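Local coordinates for uncharacterized protein (Deinococcus radiodurans, PDB 3GG7) that is of unknown function but binds manganese and is probably a metal-dependent hydrolase of the TatD family, acting on ester bonds, at residues F59-V64 / T100-V105; G88-P93 / H124-E129; S142-L147 / G164-V169. One frame throughout, in Å; residues are numbered along the deposited sequence.

Interaction 1. Residues F59-V64 / T100-V105; sequences FHPEVV and TQQFAV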
loop_
_atom_site.group_PDB
_atom_site.type_symbol
_atom_site.label_atom_id
_atom_site.label_comp_id
_atom_site.label_asym_id
_atom_site.label_seq_id
_atom_site.Cartn_x
_atom_site.Cartn_y
_atom_site.Cartn_z
ATOM N N PHE A 59 3.777 2.698 -9.896
ATOM C CA PHE A 59 3.807 2.038 -11.200
ATOM C C PHE A 59 3.469 0.567 -10.937
ATOM O O PHE A 59 4.285 -0.202 -10.439
ATOM C CB PHE A 59 5.179 2.146 -11.846
ATOM C CG PHE A 59 5.164 2.108 -13.348
ATOM C CD1 PHE A 59 4.104 1.564 -14.070
ATOM C CD2 PHE A 59 6.231 2.586 -14.040
ATOM C CE1 PHE A 59 4.131 1.541 -15.465
ATOM C CE2 PHE A 59 6.249 2.579 -15.433
ATOM C CZ PHE A 59 5.200 2.047 -16.137
ATOM N N HIS A 60 2.220 0.229 -11.161
ATOM C CA HIS A 60 1.659 -1.059 -10.726
ATOM C C HIS A 60 2.187 -2.168 -11.630
ATOM O O HIS A 60 2.227 -2.016 -12.858
ATOM C CB HIS A 60 0.144 -0.955 -10.809
ATOM C CG HIS A 60 -0.593 -2.075 -10.155
ATOM N ND1 HIS A 60 -0.536 -3.371 -10.627
ATOM C CD2 HIS A 60 -1.448 -2.087 -9.105
ATOM C CE1 HIS A 60 -1.328 -4.134 -9.889
ATOM N NE2 HIS A 60 -1.879 -3.384 -8.947
ATOM N N PRO A 61 2.575 -3.298 -11.053
ATOM C CA PRO A 61 3.174 -4.343 -11.894
ATOM C C PRO A 61 2.274 -4.818 -13.034
ATOM O O PRO A 61 2.778 -5.252 -14.065
ATOM C CB PRO A 61 3.496 -5.466 -10.897
ATOM C CG PRO A 61 2.762 -5.130 -9.667
ATOM C CD PRO A 61 2.626 -3.652 -9.625
ATOM N N GLU A 62 0.961 -4.717 -12.867
ATOM C CA GLU A 62 0.047 -5.180 -13.898
ATOM C C GLU A 62 0.044 -4.298 -15.140
ATOM O O GLU A 62 -0.455 -4.730 -16.183
ATOM C CB GLU A 62 -1.385 -5.322 -13.381
ATOM C CG GLU A 62 -2.302 -5.914 -14.448
ATOM C CD GLU A 62 -3.727 -6.060 -14.037
ATOM O OE1 GLU A 62 -4.013 -6.067 -12.819
ATOM O OE2 GLU A 62 -4.558 -6.175 -14.964
ATOM N N VAL A 63 0.594 -3.086 -15.066
ATOM C CA VAL A 63 0.552 -2.185 -16.224
ATOM C C VAL A 63 1.918 -1.783 -16.780
ATOM O O VAL A 63 2.011 -0.941 -17.662
ATOM C CB VAL A 63 -0.347 -0.943 -15.962
ATOM C CG1 VAL A 63 -1.732 -1.379 -15.521
ATOM C CG2 VAL A 63 0.266 0.000 -14.914
ATOM N N VAL A 64 2.980 -2.414 -16.290
ATOM C CA VAL A 64 4.325 -2.056 -16.726
ATOM C C VAL A 64 4.616 -2.263 -18.196
ATOM O O VAL A 64 5.442 -1.520 -18.733
ATOM C CB VAL A 64 5.430 -2.787 -15.891
ATOM C CG1 VAL A 64 5.351 -2.344 -14.467
ATOM C CG2 VAL A 64 5.312 -4.273 -16.061
ATOM N N THR A 100 10.282 -9.989 -16.741
ATOM C CA THR A 100 11.518 -9.212 -16.920
ATOM C C THR A 100 11.268 -7.703 -16.803
ATOM O O THR A 100 12.030 -6.985 -16.143
ATOM C CB THR A 100 12.210 -9.522 -18.272
ATOM O OG1 THR A 100 12.617 -10.898 -18.280
ATOM C CG2 THR A 100 13.446 -8.639 -18.471
ATOM N N GLN A 101 10.190 -7.246 -17.426
ATOM C CA GLN A 101 9.824 -5.823 -17.375
ATOM C C GLN A 101 9.373 -5.420 -15.967
ATOM O O GLN A 101 9.716 -4.346 -15.489
ATOM C CB GLN A 101 8.751 -5.477 -18.430
ATOM C CG GLN A 101 8.125 -4.062 -18.326
ATOM C CD GLN A 101 9.061 -2.905 -18.700
ATOM O OE1 GLN A 101 10.273 -3.080 -18.850
ATOM N NE2 GLN A 101 8.486 -1.706 -18.860
ATOM N N GLN A 102 8.596 -6.272 -15.297
ATOM C CA GLN A 102 8.220 -5.971 -13.909
ATOM C C GLN A 102 9.451 -5.794 -13.033
ATOM O O GLN A 102 9.571 -4.863 -12.253
ATOM C CB GLN A 102 7.413 -7.105 -13.304
ATOM C CG GLN A 102 6.006 -7.256 -13.777
ATOM C CD GLN A 102 5.275 -8.252 -12.909
ATOM O OE1 GLN A 102 5.343 -8.146 -11.678
ATOM N NE2 GLN A 102 4.645 -9.255 -13.518
ATOM N N PHE A 103 10.391 -6.712 -13.162
ATOM C CA PHE A 103 11.594 -6.674 -12.335
ATOM C C PHE A 103 12.424 -5.419 -12.639
ATOM O O PHE A 103 12.857 -4.707 -11.745
ATOM C CB PHE A 103 12.388 -7.968 -12.565
ATOM C CG PHE A 103 13.667 -8.049 -11.793
ATOM C CD1 PHE A 103 13.742 -8.803 -10.632
ATOM C CD2 PHE A 103 14.810 -7.418 -12.257
ATOM C CE1 PHE A 103 14.936 -8.902 -9.925
ATOM C CE2 PHE A 103 16.016 -7.501 -11.551
ATOM C CZ PHE A 103 16.072 -8.243 -10.389
ATOM N N ALA A 104 12.612 -5.126 -13.925
ATOM C CA ALA A 104 13.336 -3.950 -14.343
ATOM C C ALA A 104 12.753 -2.668 -13.760
ATOM O O ALA A 104 13.485 -1.825 -13.228
ATOM C CB ALA A 104 13.371 -3.868 -15.856
ATOM N N VAL A 105 11.430 -2.520 -13.869
ATOM C CA VAL A 105 10.776 -1.335 -13.356
ATOM C C VAL A 105 10.893 -1.217 -11.831
ATOM O O VAL A 105 11.179 -0.146 -11.295
ATOM C CB VAL A 105 9.273 -1.297 -13.782
ATOM C CG1 VAL A 105 8.497 -0.259 -12.998
ATOM C CG2 VAL A 105 9.165 -1.012 -15.272
#

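Interaction 2. Residues G88-P93 / H124-E129; sequences GLDGSP and HSRRAE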
loop_
_atom_site.group_PDB
_atom_site.type_symbol
_atom_site.label_atom_id
_atom_site.label_comp_id
_atom_site.label_asym_id
_atom_site.label_seq_id
_atom_site.Cartn_x
_atom_site.Cartn_y
_atom_site.Cartn_z
ATOM N N GLY A 88 5.708 -2.829 -7.205
ATOM C CA GLY A 88 6.070 -4.184 -6.739
ATOM C C GLY A 88 6.101 -5.208 -7.843
ATOM O O GLY A 88 6.427 -4.882 -8.979
ATOM N N LEU A 89 5.785 -6.449 -7.492
ATOM C CA LEU A 89 5.916 -7.572 -8.408
ATOM C C LEU A 89 4.677 -8.437 -8.234
ATOM O O LEU A 89 4.113 -8.508 -7.130
ATOM C CB LEU A 89 7.168 -8.418 -8.083
ATOM C CG LEU A 89 8.526 -7.742 -8.178
ATOM C CD1 LEU A 89 9.676 -8.648 -7.651
ATOM C CD2 LEU A 89 8.815 -7.316 -9.608
ATOM N N ASP A 90 4.258 -9.111 -9.307
ATOM C CA ASP A 90 3.119 -10.015 -9.259
ATOM C C ASP A 90 3.496 -11.294 -10.006
ATOM O O ASP A 90 3.881 -11.249 -11.175
ATOM C CB ASP A 90 1.865 -9.361 -9.865
ATOM C CG ASP A 90 0.618 -10.206 -9.659
ATOM O OD1 ASP A 90 0.593 -11.354 -10.132
ATOM O OD2 ASP A 90 -0.352 -9.743 -9.011
ATOM N N GLY A 91 3.417 -12.413 -9.308
ATOM C CA GLY A 91 3.788 -13.705 -9.852
ATOM C C GLY A 91 2.689 -14.503 -10.523
ATOM O O GLY A 91 2.844 -15.735 -10.718
ATOM N N SER A 92 1.582 -13.857 -10.887
ATOM C CA SER A 92 0.436 -14.558 -11.476
ATOM C C SER A 92 0.815 -15.066 -12.852
ATOM O O SER A 92 1.484 -14.372 -13.611
ATOM C CB SER A 92 -0.766 -13.645 -11.597
ATOM O OG SER A 92 -1.214 -13.209 -10.329
ATOM N N PRO A 93 0.392 -16.294 -13.174
ATOM C CA PRO A 93 0.733 -16.825 -14.488
ATOM C C PRO A 93 0.345 -15.920 -15.667
ATOM O O PRO A 93 1.084 -15.840 -16.651
ATOM C CB PRO A 93 -0.047 -18.145 -14.544
ATOM C CG PRO A 93 -0.154 -18.581 -13.146
ATOM C CD PRO A 93 -0.236 -17.302 -12.313
ATOM N N HIS A 124 3.047 -4.104 -3.694
ATOM C CA HIS A 124 2.345 -5.291 -4.197
ATOM C C HIS A 124 3.310 -6.461 -4.233
ATOM O O HIS A 124 4.431 -6.317 -4.733
ATOM C CB HIS A 124 1.882 -4.967 -5.628
ATOM C CG HIS A 124 0.947 -5.957 -6.237
ATOM N ND1 HIS A 124 -0.406 -5.725 -6.362
ATOM C CD2 HIS A 124 1.179 -7.145 -6.841
ATOM C CE1 HIS A 124 -0.985 -6.755 -6.956
ATOM N NE2 HIS A 124 -0.040 -7.622 -7.283
ATOM N N SER A 125 2.892 -7.618 -3.715
ATOM C CA SER A 125 3.758 -8.790 -3.716
ATOM C C SER A 125 3.054 -10.083 -4.059
ATOM O O SER A 125 3.636 -11.145 -3.858
ATOM C CB SER A 125 4.451 -8.966 -2.345
ATOM O OG SER A 125 3.537 -9.237 -1.298
ATOM N N ARG A 126 1.813 -10.016 -4.535
ATOM C CA ARG A 126 1.024 -11.224 -4.783
ATOM C C ARG A 126 1.773 -12.260 -5.624
ATOM O O ARG A 126 2.208 -11.998 -6.755
ATOM C CB ARG A 126 -0.275 -10.885 -5.481
ATOM C CG ARG A 126 -1.169 -12.086 -5.637
ATOM C CD ARG A 126 -2.279 -11.808 -6.623
ATOM N NE ARG A 126 -3.312 -12.830 -6.543
ATOM C CZ ARG A 126 -4.304 -12.968 -7.417
ATOM N NH1 ARG A 126 -4.414 -12.149 -8.460
ATOM N NH2 ARG A 126 -5.194 -13.939 -7.245
ATOM N N ARG A 127 1.922 -13.451 -5.037
ATOM C CA ARG A 127 2.590 -14.574 -5.704
ATOM C C ARG A 127 4.061 -14.337 -6.066
ATOM O O ARG A 127 4.624 -15.049 -6.891
ATOM C CB ARG A 127 1.754 -15.055 -6.911
ATOM C CG ARG A 127 0.368 -15.521 -6.536
ATOM C CD ARG A 127 -0.504 -15.594 -7.751
ATOM N NE ARG A 127 -1.758 -16.300 -7.512
ATOM C CZ ARG A 127 -2.769 -16.332 -8.367
ATOM N NH1 ARG A 127 -2.690 -15.683 -9.520
ATOM N NH2 ARG A 127 -3.878 -17.013 -8.064
ATOM N N ALA A 128 4.682 -13.353 -5.426
ATOM C CA ALA A 128 6.046 -12.941 -5.688
ATOM C C ALA A 128 6.721 -12.427 -4.421
ATOM O O ALA A 128 7.613 -11.607 -4.469
ATOM C CB ALA A 128 6.057 -11.874 -6.780
ATOM N N GLU A 129 6.297 -12.962 -3.277
ATOM C CA GLU A 129 6.727 -12.446 -2.002
ATOM C C GLU A 129 8.240 -12.613 -1.824
ATOM O O GLU A 129 8.931 -11.651 -1.435
ATOM C CB GLU A 129 5.915 -13.093 -0.869
ATOM C CG GLU A 129 4.405 -12.804 -0.915
ATOM C CD GLU A 129 3.586 -13.756 -1.783
ATOM O OE1 GLU A 129 4.208 -14.682 -2.357
ATOM O OE2 GLU A 129 2.334 -13.568 -1.897
#

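Interaction 3. Residues S142-L147 / G164-V169; sequences SGTPIL and GCWFSV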
loop_
_atom_site.group_PDB
_atom_site.type_symbol
_atom_site.label_atom_id
_atom_site.label_comp_id
_atom_site.label_asym_id
_atom_site.label_seq_id
_atom_site.Cartn_x
_atom_site.Cartn_y
_atom_site.Cartn_z
ATOM N N SER A 142 16.300 2.152 -0.008
ATOM C CA SER A 142 15.147 2.646 -0.774
ATOM C C SER A 142 14.059 3.245 0.122
ATOM O O SER A 142 13.209 4.021 -0.344
ATOM C CB SER A 142 14.557 1.541 -1.651
ATOM O OG SER A 142 14.227 0.410 -0.888
ATOM N N GLY A 143 14.079 2.888 1.397
ATOM C CA GLY A 143 13.201 3.478 2.384
ATOM C C GLY A 143 12.501 2.437 3.222
ATOM O O GLY A 143 13.075 1.382 3.519
ATOM N N THR A 144 11.272 2.740 3.642
ATOM C CA THR A 144 10.500 1.884 4.544
ATOM C C THR A 144 9.446 1.134 3.752
ATOM O O THR A 144 8.531 1.767 3.209
ATOM C CB THR A 144 9.808 2.688 5.670
ATOM O OG1 THR A 144 10.813 3.402 6.393
ATOM C CG2 THR A 144 9.012 1.749 6.635
ATOM N N PRO A 145 9.568 -0.196 3.644
ATOM C CA PRO A 145 8.641 -0.952 2.811
ATOM C C PRO A 145 7.417 -1.400 3.559
ATOM O O PRO A 145 7.515 -2.053 4.607
ATOM C CB PRO A 145 9.465 -2.171 2.377
ATOM C CG PRO A 145 10.507 -2.362 3.442
ATOM C CD PRO A 145 10.680 -1.032 4.144
ATOM N N ILE A 146 6.244 -1.069 3.037
ATOM C CA ILE A 146 5.009 -1.599 3.564
ATOM C C ILE A 146 4.490 -2.644 2.602
ATOM O O ILE A 146 4.237 -2.343 1.425
ATOM C CB ILE A 146 3.917 -0.510 3.670
ATOM C CG1 ILE A 146 4.424 0.704 4.444
ATOM C CG2 ILE A 146 2.681 -1.097 4.333
ATOM C CD1 ILE A 146 3.510 1.962 4.270
ATOM N N LEU A 147 4.295 -3.859 3.085
ATOM C CA LEU A 147 3.719 -4.876 2.256
ATOM C C LEU A 147 2.222 -4.777 2.369
ATOM O O LEU A 147 1.619 -5.044 3.409
ATOM C CB LEU A 147 4.245 -6.268 2.657
ATOM C CG LEU A 147 5.755 -6.368 2.532
ATOM C CD1 LEU A 147 6.157 -7.802 2.884
ATOM C CD2 LEU A 147 6.239 -6.026 1.152
ATOM N N GLY A 164 12.633 -5.560 8.135
ATOM C CA GLY A 164 12.103 -4.253 8.523
ATOM C C GLY A 164 10.833 -3.838 7.797
ATOM O O GLY A 164 10.508 -2.632 7.747
ATOM N N CYS A 165 10.102 -4.807 7.241
ATOM C CA CYS A 165 8.842 -4.482 6.563
ATOM C C CYS A 165 7.768 -4.139 7.562
ATOM O O CYS A 165 7.742 -4.657 8.701
ATOM C CB CYS A 165 8.339 -5.635 5.703
ATOM S SG CYS A 165 9.344 -5.988 4.254
ATOM N N TRP A 166 6.883 -3.237 7.122
ATOM C CA TRP A 166 5.594 -2.978 7.746
ATOM C C TRP A 166 4.501 -3.650 6.920
ATOM O O TRP A 166 4.797 -4.191 5.858
ATOM C CB TRP A 166 5.319 -1.476 7.833
ATOM C CG TRP A 166 6.251 -0.689 8.721
ATOM C CD1 TRP A 166 7.610 -0.709 8.733
ATOM C CD2 TRP A 166 5.854 0.268 9.680
ATOM N NE1 TRP A 166 8.093 0.173 9.671
ATOM C CE2 TRP A 166 7.026 0.795 10.259
ATOM C CE3 TRP A 166 4.607 0.729 10.118
ATOM C CZ2 TRP A 166 6.995 1.757 11.262
ATOM C CZ3 TRP A 166 4.583 1.704 11.104
ATOM C CH2 TRP A 166 5.770 2.180 11.679
ATOM N N PHE A 167 3.253 -3.617 7.389
ATOM C CA PHE A 167 2.151 -4.309 6.758
ATOM C C PHE A 167 0.902 -3.485 6.809
ATOM O O PHE A 167 0.570 -2.967 7.866
ATOM C CB PHE A 167 1.909 -5.669 7.463
ATOM C CG PHE A 167 3.154 -6.475 7.581
ATOM C CD1 PHE A 167 3.533 -7.341 6.554
ATOM C CD2 PHE A 167 4.007 -6.296 8.659
ATOM C CE1 PHE A 167 4.719 -8.035 6.620
ATOM C CE2 PHE A 167 5.211 -6.975 8.730
ATOM C CZ PHE A 167 5.558 -7.865 7.711
ATOM N N SER A 168 0.194 -3.373 5.684
ATOM C CA SER A 168 -1.128 -2.808 5.705
ATOM C C SER A 168 -2.114 -3.917 5.392
ATOM O O SER A 168 -1.976 -4.645 4.422
ATOM C CB SER A 168 -1.261 -1.576 4.768
ATOM O OG SER A 168 -0.925 -1.878 3.419
ATOM N N VAL A 169 -3.090 -4.064 6.274
ATOM C CA VAL A 169 -3.972 -5.210 6.255
ATOM C C VAL A 169 -5.383 -4.730 6.000
ATOM O O VAL A 169 -5.777 -3.646 6.466
ATOM C CB VAL A 169 -3.863 -6.054 7.571
ATOM C CG1 VAL A 169 -2.419 -6.455 7.840
ATOM C CG2 VAL A 169 -4.430 -5.309 8.758
HETATM O O HOH W 1 -0.215 -6.842 4.605
#

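Interaction 1. Residues F59-V64 / T100-V105
Val64 meets helix 99-115 with every atom of its side chain, and tracing it outward shows how a barrel loop settles on a neighbouring helix. Its CB lies against CG of Gln101. From there the branch splits: CG2 drops between two glutamines, 3.6 Å from Gln101 CG and 3.8 Å from Gln102 CG, while CG1 reaches the isopropyl group of Val105 and also rests on one face of the Phe59 ring, 4.1 Å above its plane and offset toward the rim. Val105 closes the cluster, its CG1 standing 3.8 Å from Phe59 CD2. That methyl is placed anti to the backbone N (chi1 166°), which carries it across to the ring.

The polar link is made by Gln101, whose chain bends at chi2 (70°) and brings NE2 back to the carbonyl O of Val64 at 3.1 Å. The bond is nearly straight at hydrogen, 172°; the acceptor lies in the plane of the Gln101 amide, while NE2 stands above the Val64 carbonyl plane, not on a lone pair. Gln102 instead stays extended: its OE1 sits 3.3 Å from Pro61 CB and accepts a hydrogen bond from the backbone N of Asp90.

Pro61 packs close to Glu86, a ligand of the bound manganese, and to His124, predicted to bind a second cation. The contact thus joins a loop at the metal-site end of a TIM-barrel fold to one of its outer helices.

Interaction 2. Residues G88-P93 / H124-E129
His124 and Asp90 form the central polar contact: NE2 of the imidazole donates to OD2 of Asp90 at 2.8 Å, close to the ring plane and on the anti side of the carboxylate. The two planes are turned 31° apart. Placing CG anti to the backbone N in Asp90 (chi1 -172°) swings the carboxylate to the ring, and its other oxygen, OD1, takes the backbone N of Ser92 in an Asx turn and Ser92 OG at 2.6 Å. This double grip fixes the carboxylate's rotation. An asparagine in its place is likely to weaken the hold on His124 NE2 and leave the ring less firmly oriented.

Backbone bonds tie the two loops together. Leu89 N donates to His124 O, and Gly91 N to Arg126 O at 2.9 Å. A CB on Gly91 would collide with Arg127 O, and one on Gly88 with His124 O, so both glycines allow the chains to run close.

Among the charged groups, Arg127 NH1 donates to Ser92 OG at 3.0 Å, the hydroxyl lying somewhat out of the guanidinium plane, while NH2 of Arg126 lies 3.4 Å above the plane of the Arg127 guanidinium. Apolar contact is slight, Leu89 CB resting on Ala128 CB at 3.9 Å.

His124, predicted to bind a second divalent cation, is also hydrogen-bonded through ND1 to Glu86 OE2, so its ring is held at both nitrogens. Both loops leave the ends of the adjacent parallel strands 83-88 and 119-124, and Leu89 is buried between helices 99-115 and 129-138.

Interaction 3. Residues S142-L147 / G164-V169
Leu147 and Phe167 run alongside one another in the same direction on one face of the sheet, and the sulfur of Cys165 fills the angle beside them. Leu147 CD1 touches Phe167 CE1 at 4.0 Å and Cys165 SG at 3.9 Å; SG also abuts CG of Pro145, so this one atom plugs the notch between the proline ring and the leucine. Helix 154-162 covers this face, with Ala160 against Leu147 and Cys165.

On the opposite face the bump is Trp166. Its CB leans on Ile146 CG1, and the five-membered part of the indole takes the methyl CG2 of Thr144, 3.5 Å from both CD1 and NE1. That methyl lies anti to the backbone N (chi1 -58° for OG1), which aims it at the indole. Ile146 CG2 settles in the shallow hollow over the peptide between Phe167 and Ser168, 3.6 Å from Ser168 N. Leu241 of helix 227-243 packs on both Thr144 and Trp166.

Beneath these bumps the strands run parallel, their axes 32° apart. Trp166 N donates to Pro145 O, Leu147 N to Trp166 O at 2.8 Å, and Ser168 N to Leu147 O. A water bridges Leu147 O and Ser168 O at the end of the ladder, where Ser168 OG bonds to Glu194.

With helix 154-162 linking them, the two strands make a beta-alpha-beta crossover, the repeating unit of the TIM barrel.

How the interactions relate
All three contacts belong to one TIM-barrel family domain: interactions 1 and 2 lie at loops following the strands, interaction 3 within the sheet itself. Interactions 1 and 2 have centres 10 Å apart and touch directly, through the glutamine bond to the 88-93 loop and where the rings of His60 and His124 meet. Their segments alternate along the chain, so helix 99-115 and the loops after strands 53-55, 83-88 and 119-124 are locked together. Interaction 3 follows later in sequence, its centre 15 Å from that of interaction 2, and shares the same five-stranded parallel sheet. Loop, helix and strand contacts thus converge around the metal centre: manganese is bound nearby, and His124 and His148 are predicted to hold a second cation.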